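Local coordinates for protein mandelate racemase/muconate lactonizing enzyme/Enolase superfamily (Rhodobacter sphaeroides, PDB 2HZG) that belongs to the mandelate racemase/muconate lactonizing branch of the enolase superfamily, joining an N-terminal capping domain to a C-terminal barrel domain, and holds a sodium ion in this model, at residues A[336-346]-A[363-374]. Sequence-based numbering, arbitrary orientation.
Sequences QLALDITGDHI and GLQVAASALRRY
Q336 brings its CG up to the hydroxyl of Y374, then turns its amide back along its own helix, where NE2 gives D340 OD1 a bond of 2.8 Å. Next along, L337 CD1 sits over a face of the Y374 ring, 3.8 Å from the centroid, a CH-pi contact; R373 CG covers the opposite face. The ring's edge goes to D340, whose OD2 accepts from Y374 OH at 2.7 Å, well above the carboxylate plane, so each carboxylate oxygen has its own donor. A370 CB packs against the backbone, 3.2 Å from D340 O. Helix 336-340 follows strand 327-331, the last of the enolase-type barrel, and helix 368-374 runs roughly antiparallel to it (150°); I341 and Y374 also reach L13 of the N-terminal domain. T342 and V366 then form a single antiparallel bridge, a non-hydrogen-bonded pair flanked by A367 N to I341 O (2.8 Å) and G343 N to Q365 O (2.9 Å). Beyond it, D344 CG lies between backbone N and carbonyl carbon (chi1 46°), so that OD1 accepts from Q365 N at 2.9 Å through its syn lone pair, while a water links OD2 to G363 O. I346 CG1 meets L364 CD1 at 3.9 Å.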
ATOM      1  N   GLN A 336      22.932  -6.590 -15.342  1.00 16.92           N
ATOM      2  CA  GLN A 336      24.164  -5.813 -15.297  1.00 16.10           C
ATOM      3  C   GLN A 336      23.998  -4.506 -14.525  1.00 16.05           C
ATOM      4  O   GLN A 336      24.935  -4.064 -13.849  1.00 15.65           O
ATOM      5  CB  GLN A 336      24.685  -5.505 -16.714  1.00 16.33           C
ATOM      6  CG  GLN A 336      26.158  -5.034 -16.698  1.00 15.41           C
ATOM      7  CD  GLN A 336      27.082  -6.128 -16.216  1.00 15.93           C
ATOM      8  OE1 GLN A 336      26.955  -7.278 -16.632  1.00 18.49           O
ATOM      9  NE2 GLN A 336      28.017  -5.788 -15.343  1.00 15.27           N
ATOM     10  N   LEU A 337      22.821  -3.882 -14.638  1.00 15.56           N
ATOM     11  CA  LEU A 337      22.551  -2.647 -13.901  1.00 15.38           C
ATOM     12  C   LEU A 337      22.868  -2.830 -12.433  1.00 15.31           C
ATOM     13  O   LEU A 337      23.612  -2.040 -11.870  1.00 15.69           O
ATOM     14  CB  LEU A 337      21.092  -2.166 -14.079  1.00 15.40           C
ATOM     15  CG  LEU A 337      20.607  -1.039 -13.145  1.00 14.17           C
ATOM     16  CD1 LEU A 337      21.495   0.214 -13.180  1.00 14.08           C
ATOM     17  CD2 LEU A 337      19.139  -0.678 -13.452  1.00 13.58           C
ATOM     18  N   ALA A 338      22.318  -3.882 -11.825  1.00 15.52           N
ATOM     19  CA  ALA A 338      22.498  -4.139 -10.391  1.00 15.81           C
ATOM     20  C   ALA A 338      23.959  -4.345 -10.001  1.00 16.23           C
ATOM     21  O   ALA A 338      24.404  -3.837  -8.955  1.00 16.60           O
ATOM     22  CB  ALA A 338      21.651  -5.336  -9.950  1.00 14.70           C
ATOM     23  N   LEU A 339      24.686  -5.104 -10.829  1.00 16.50           N
ATOM     24  CA  LEU A 339      26.144  -5.282 -10.695  1.00 16.57           C
ATOM     25  C   LEU A 339      26.878  -3.934 -10.740  1.00 16.29           C
ATOM     26  O   LEU A 339      27.759  -3.679  -9.914  1.00 16.68           O
ATOM     27  CB  LEU A 339      26.697  -6.228 -11.792  1.00 16.88           C
ATOM     28  CG  LEU A 339      26.193  -7.688 -11.816  1.00 18.56           C
ATOM     29  CD1 LEU A 339      26.754  -8.474 -13.009  1.00 20.93           C
ATOM     30  CD2 LEU A 339      26.541  -8.420 -10.511  1.00 19.80           C
ATOM     31  N   ASP A 340      26.500  -3.070 -11.679  1.00 15.49           N
ATOM     32  CA  ASP A 340      27.273  -1.841 -11.954  1.00 15.71           C
ATOM     33  C   ASP A 340      27.005  -0.729 -10.964  1.00 15.55           C
ATOM     34  O   ASP A 340      27.788   0.234 -10.883  1.00 16.13           O
ATOM     35  CB  ASP A 340      26.962  -1.313 -13.351  1.00 15.17           C
ATOM     36  CG  ASP A 340      27.522  -2.198 -14.463  1.00 16.06           C
ATOM     37  OD1 ASP A 340      28.137  -3.254 -14.151  1.00 15.24           O
ATOM     38  OD2 ASP A 340      27.309  -1.829 -15.650  1.00 15.15           O
ATOM     39  N   ILE A 341      25.911  -0.857 -10.205  1.00 15.47           N
ATOM     40  CA  ILE A 341      25.470   0.220  -9.289  1.00 14.88           C
ATOM     41  C   ILE A 341      26.509   0.534  -8.205  1.00 14.86           C
ATOM     42  O   ILE A 341      26.685   1.687  -7.825  1.00 14.90           O
ATOM     43  CB  ILE A 341      24.053  -0.073  -8.673  1.00 14.98           C
ATOM     44  CG1 ILE A 341      22.944   0.419  -9.633  1.00 14.23           C
ATOM     45  CG2 ILE A 341      23.894   0.587  -7.267  1.00 14.17           C
ATOM     46  CD1 ILE A 341      21.479  -0.099  -9.251  1.00 13.84           C
ATOM     47  N   THR A 342      27.167  -0.488  -7.674  1.00 14.80           N
ATOM     48  CA  THR A 342      28.238  -0.239  -6.717  1.00 15.47           C
ATOM     49  C   THR A 342      29.603  -0.505  -7.360  1.00 16.43           C
ATOM     50  O   THR A 342      29.747  -1.424  -8.201  1.00 15.94           O
ATOM     51  CB  THR A 342      28.095  -1.058  -5.427  1.00 15.93           C
ATOM     52  OG1 THR A 342      28.058  -2.453  -5.742  1.00 16.86           O
ATOM     53  CG2 THR A 342      26.831  -0.664  -4.662  1.00 15.32           C
ATOM     54  N   GLY A 343      30.591   0.309  -6.981  1.00 16.95           N
ATOM     55  CA  GLY A 343      31.950   0.178  -7.523  1.00 18.07           C
ATOM     56  C   GLY A 343      32.677  -0.985  -6.882  1.00 18.66           C
ATOM     57  O   GLY A 343      33.396  -1.727  -7.551  1.00 19.74           O
ATOM     58  N   ASP A 344      32.474  -1.145  -5.578  1.00 19.07           N
ATOM     59  CA  ASP A 344      32.891  -2.342  -4.856  1.00 19.40           C
ATOM     60  C   ASP A 344      31.677  -3.225  -4.535  1.00 19.83           C
ATOM     61  O   ASP A 344      30.520  -2.822  -4.751  1.00 19.09           O
ATOM     62  CB  ASP A 344      33.704  -1.995  -3.596  1.00 19.65           C
ATOM     63  CG  ASP A 344      33.066  -0.870  -2.743  1.00 21.80           C
ATOM     64  OD1 ASP A 344      31.987  -0.326  -3.107  1.00 20.28           O
ATOM     65  OD2 ASP A 344      33.684  -0.527  -1.703  1.00 24.54           O
ATOM     66  N   HIS A 345      31.945  -4.445  -4.061  1.00 19.70           N
ATOM     67  CA  HIS A 345      30.894  -5.430  -3.842  1.00 20.02           C
ATOM     68  C   HIS A 345      31.127  -6.162  -2.542  1.00 20.48           C
ATOM     69  O   HIS A 345      32.232  -6.111  -1.991  1.00 20.60           O
ATOM     70  CB  HIS A 345      30.836  -6.413  -5.013  1.00 19.66           C
ATOM     71  CG  HIS A 345      30.425  -5.774  -6.302  1.00 19.40           C
ATOM     72  ND1 HIS A 345      31.336  -5.249  -7.196  1.00 18.41           N
ATOM     73  CD2 HIS A 345      29.200  -5.527  -6.822  1.00 16.95           C
ATOM     74  CE1 HIS A 345      30.688  -4.740  -8.232  1.00 18.43           C
ATOM     75  NE2 HIS A 345      29.390  -4.884  -8.024  1.00 18.11           N
ATOM     76  N   ILE A 346      30.095  -6.835  -2.049  1.00 20.22           N
ATOM     77  CA  ILE A 346      30.236  -7.664  -0.868  1.00 21.34           C
ATOM     78  C   ILE A 346      30.847  -9.004  -1.298  1.00 22.04           C
ATOM     79  O   ILE A 346      30.265  -9.734  -2.120  1.00 22.28           O
ATOM     80  CB  ILE A 346      28.879  -7.894  -0.130  1.00 21.38           C
ATOM     81  CG1 ILE A 346      28.284  -6.546   0.341  1.00 21.92           C
ATOM     82  CG2 ILE A 346      29.091  -8.884   1.037  1.00 20.81           C
ATOM     83  CD1 ILE A 346      26.896  -6.628   0.979  1.00 23.14           C
ATOM     84  N   GLY A 363      28.677   0.822   3.565  1.00 14.97           N
ATOM     85  CA  GLY A 363      29.973   0.173   3.352  1.00 15.33           C
ATOM     86  C   GLY A 363      30.347  -0.072   1.901  1.00 16.41           C
ATOM     87  O   GLY A 363      31.294  -0.814   1.625  1.00 17.16           O
ATOM     88  N   LEU A 364      29.632   0.570   0.976  1.00 16.54           N
ATOM     89  CA  LEU A 364      29.856   0.422  -0.458  1.00 17.18           C
ATOM     90  C   LEU A 364      29.677   1.751  -1.145  1.00 17.62           C
ATOM     91  O   LEU A 364      28.885   2.593  -0.706  1.00 17.64           O
ATOM     92  CB  LEU A 364      28.900  -0.613  -1.087  1.00 17.13           C
ATOM     93  CG  LEU A 364      29.017  -2.040  -0.537  1.00 17.16           C
ATOM     94  CD1 LEU A 364      27.793  -2.849  -0.913  1.00 16.88           C
ATOM     95  CD2 LEU A 364      30.327  -2.741  -0.997  1.00 15.94           C
ATOM     96  N   GLN A 365      30.415   1.934  -2.227  1.00 17.25           N
ATOM     97  CA  GLN A 365      30.393   3.183  -2.962  1.00 18.28           C
ATOM     98  C   GLN A 365      29.477   3.016  -4.173  1.00 17.64           C
ATOM     99  O   GLN A 365      29.597   2.026  -4.921  1.00 17.58           O
ATOM    100  CB  GLN A 365      31.829   3.523  -3.403  1.00 18.55           C
ATOM    101  CG  GLN A 365      32.088   4.978  -3.785  1.00 23.77           C
ATOM    102  CD  GLN A 365      32.280   5.919  -2.587  1.00 28.08           C
ATOM    103  OE1 GLN A 365      32.355   7.129  -2.772  1.00 33.62           O
ATOM    104  NE2 GLN A 365      32.315   5.377  -1.363  1.00 30.04           N
ATOM    105  N   VAL A 366      28.574   3.975  -4.379  1.00 16.45           N
ATOM    106  CA  VAL A 366      27.772   3.986  -5.600  1.00 16.90           C
ATOM    107  C   VAL A 366      28.665   4.455  -6.738  1.00 17.22           C
ATOM    108  O   VAL A 366      29.397   5.435  -6.581  1.00 17.25           O
ATOM    109  CB  VAL A 366      26.467   4.847  -5.434  1.00 16.64           C
ATOM    110  CG1 VAL A 366      25.871   5.248  -6.770  1.00 16.27           C
ATOM    111  CG2 VAL A 366      25.463   4.068  -4.599  1.00 16.57           C
ATOM    112  N   ALA A 367      28.630   3.737  -7.862  1.00 17.31           N
ATOM    113  CA  ALA A 367      29.482   4.068  -8.991  1.00 17.94           C
ATOM    114  C   ALA A 367      28.835   5.131  -9.876  1.00 18.34           C
ATOM    115  O   ALA A 367      27.755   4.921 -10.436  1.00 18.88           O
ATOM    116  CB  ALA A 367      29.833   2.801  -9.793  1.00 17.16           C
ATOM    117  N   ALA A 368      29.486   6.285  -9.997  1.00 18.50           N
ATOM    118  CA  ALA A 368      29.019   7.337 -10.908  1.00 19.20           C
ATOM    119  C   ALA A 368      28.964   6.864 -12.358  1.00 19.70           C
ATOM    120  O   ALA A 368      28.146   7.353 -13.136  1.00 20.18           O
ATOM    121  CB  ALA A 368      29.905   8.573 -10.794  1.00 19.80           C
ATOM    122  N   SER A 369      29.831   5.920 -12.739  1.00 20.27           N
ATOM    123  CA  SER A 369      29.716   5.266 -14.068  1.00 20.40           C
ATOM    124  C   SER A 369      28.347   4.586 -14.329  1.00 20.80           C
ATOM    125  O   SER A 369      27.877   4.567 -15.463  1.00 21.48           O
ATOM    126  CB  SER A 369      30.828   4.237 -14.283  1.00 19.80           C
ATOM    127  OG  SER A 369      30.775   3.209 -13.318  1.00 20.54           O
ATOM    128  N   ALA A 370      27.729   4.014 -13.299  1.00 20.84           N
ATOM    129  CA  ALA A 370      26.396   3.424 -13.444  1.00 21.86           C
ATOM    130  C   ALA A 370      25.358   4.500 -13.657  1.00 22.00           C
ATOM    131  O   ALA A 370      24.515   4.390 -14.549  1.00 22.79           O
ATOM    132  CB  ALA A 370      26.024   2.539 -12.229  1.00 21.16           C
ATOM    133  N   LEU A 371      25.427   5.556 -12.856  1.00 22.78           N
ATOM    134  CA  LEU A 371      24.545   6.712 -13.060  1.00 23.89           C
ATOM    135  C   LEU A 371      24.575   7.193 -14.522  1.00 24.55           C
ATOM    136  O   LEU A 371      23.527   7.445 -15.113  1.00 24.75           O
ATOM    137  CB  LEU A 371      24.873   7.851 -12.087  1.00 24.17           C
ATOM    138  CG  LEU A 371      24.940   7.482 -10.596  1.00 24.42           C
ATOM    139  CD1 LEU A 371      25.501   8.657  -9.811  1.00 25.58           C
ATOM    140  CD2 LEU A 371      23.574   7.060 -10.038  1.00 26.20           C
ATOM    141  N   ARG A 372      25.765   7.255 -15.124  1.00 24.37           N
ATOM    142  CA  ARG A 372      25.882   7.730 -16.507  1.00 25.04           C
ATOM    143  C   ARG A 372      25.305   6.743 -17.541  1.00 24.50           C
ATOM    144  O   ARG A 372      24.560   7.126 -18.445  1.00 24.23           O
ATOM    145  CB  ARG A 372      27.335   8.090 -16.834  1.00 24.80           C
ATOM    146  CG  ARG A 372      27.527   8.597 -18.254  1.00 29.56           C
ATOM    147  CD  ARG A 372      28.928   9.181 -18.479  1.00 34.33           C
ATOM    148  NE  ARG A 372      29.170  10.368 -17.658  1.00 38.35           N
ATOM    149  CZ  ARG A 372      28.707  11.594 -17.926  1.00 42.01           C
ATOM    150  NH1 ARG A 372      29.001  12.601 -17.104  1.00 42.73           N
ATOM    151  NH2 ARG A 372      27.951  11.828 -19.008  1.00 41.77           N
ATOM    152  N   ARG A 373      25.654   5.470 -17.396  1.00 23.52           N
ATOM    153  CA  ARG A 373      25.241   4.469 -18.361  1.00 23.29           C
ATOM    154  C   ARG A 373      23.720   4.235 -18.403  1.00 22.09           C
ATOM    155  O   ARG A 373      23.126   4.050 -19.479  1.00 21.81           O
ATOM    156  CB  ARG A 373      25.940   3.160 -18.023  1.00 23.57           C
ATOM    157  CG  ARG A 373      25.735   2.083 -19.030  1.00 26.12           C
ATOM    158  CD  ARG A 373      26.791   1.050 -18.801  1.00 32.67           C
ATOM    159  NE  ARG A 373      26.939   0.189 -19.961  1.00 39.59           N
ATOM    160  CZ  ARG A 373      27.868   0.328 -20.901  1.00 41.95           C
ATOM    161  NH1 ARG A 373      28.770   1.302 -20.839  1.00 41.21           N
ATOM    162  NH2 ARG A 373      27.899  -0.536 -21.903  1.00 44.37           N
ATOM    163  N   TYR A 374      23.101   4.224 -17.226  1.00 20.23           N
ATOM    164  CA  TYR A 374      21.728   3.739 -17.114  1.00 19.70           C
ATOM    165  C   TYR A 374      20.678   4.811 -16.815  1.00 19.36           C
ATOM    166  O   TYR A 374      19.503   4.480 -16.646  1.00 18.15           O
ATOM    167  CB  TYR A 374      21.667   2.670 -16.046  1.00 18.26           C
ATOM    168  CG  TYR A 374      22.560   1.473 -16.312  1.00 18.95           C
ATOM    169  CD1 TYR A 374      22.159   0.447 -17.194  1.00 16.70           C
ATOM    170  CD2 TYR A 374      23.773   1.330 -15.640  1.00 17.12           C
ATOM    171  CE1 TYR A 374      22.959  -0.663 -17.413  1.00 14.76           C
ATOM    172  CE2 TYR A 374      24.580   0.215 -15.852  1.00 15.97           C
ATOM    173  CZ  TYR A 374      24.167  -0.773 -16.740  1.00 16.62           C
ATOM    174  OH  TYR A 374      24.973  -1.872 -16.930  1.00 17.64           O
TER
HETATM  175  O   HOH W   1      33.241   0.699   0.566  1.00 23.80           O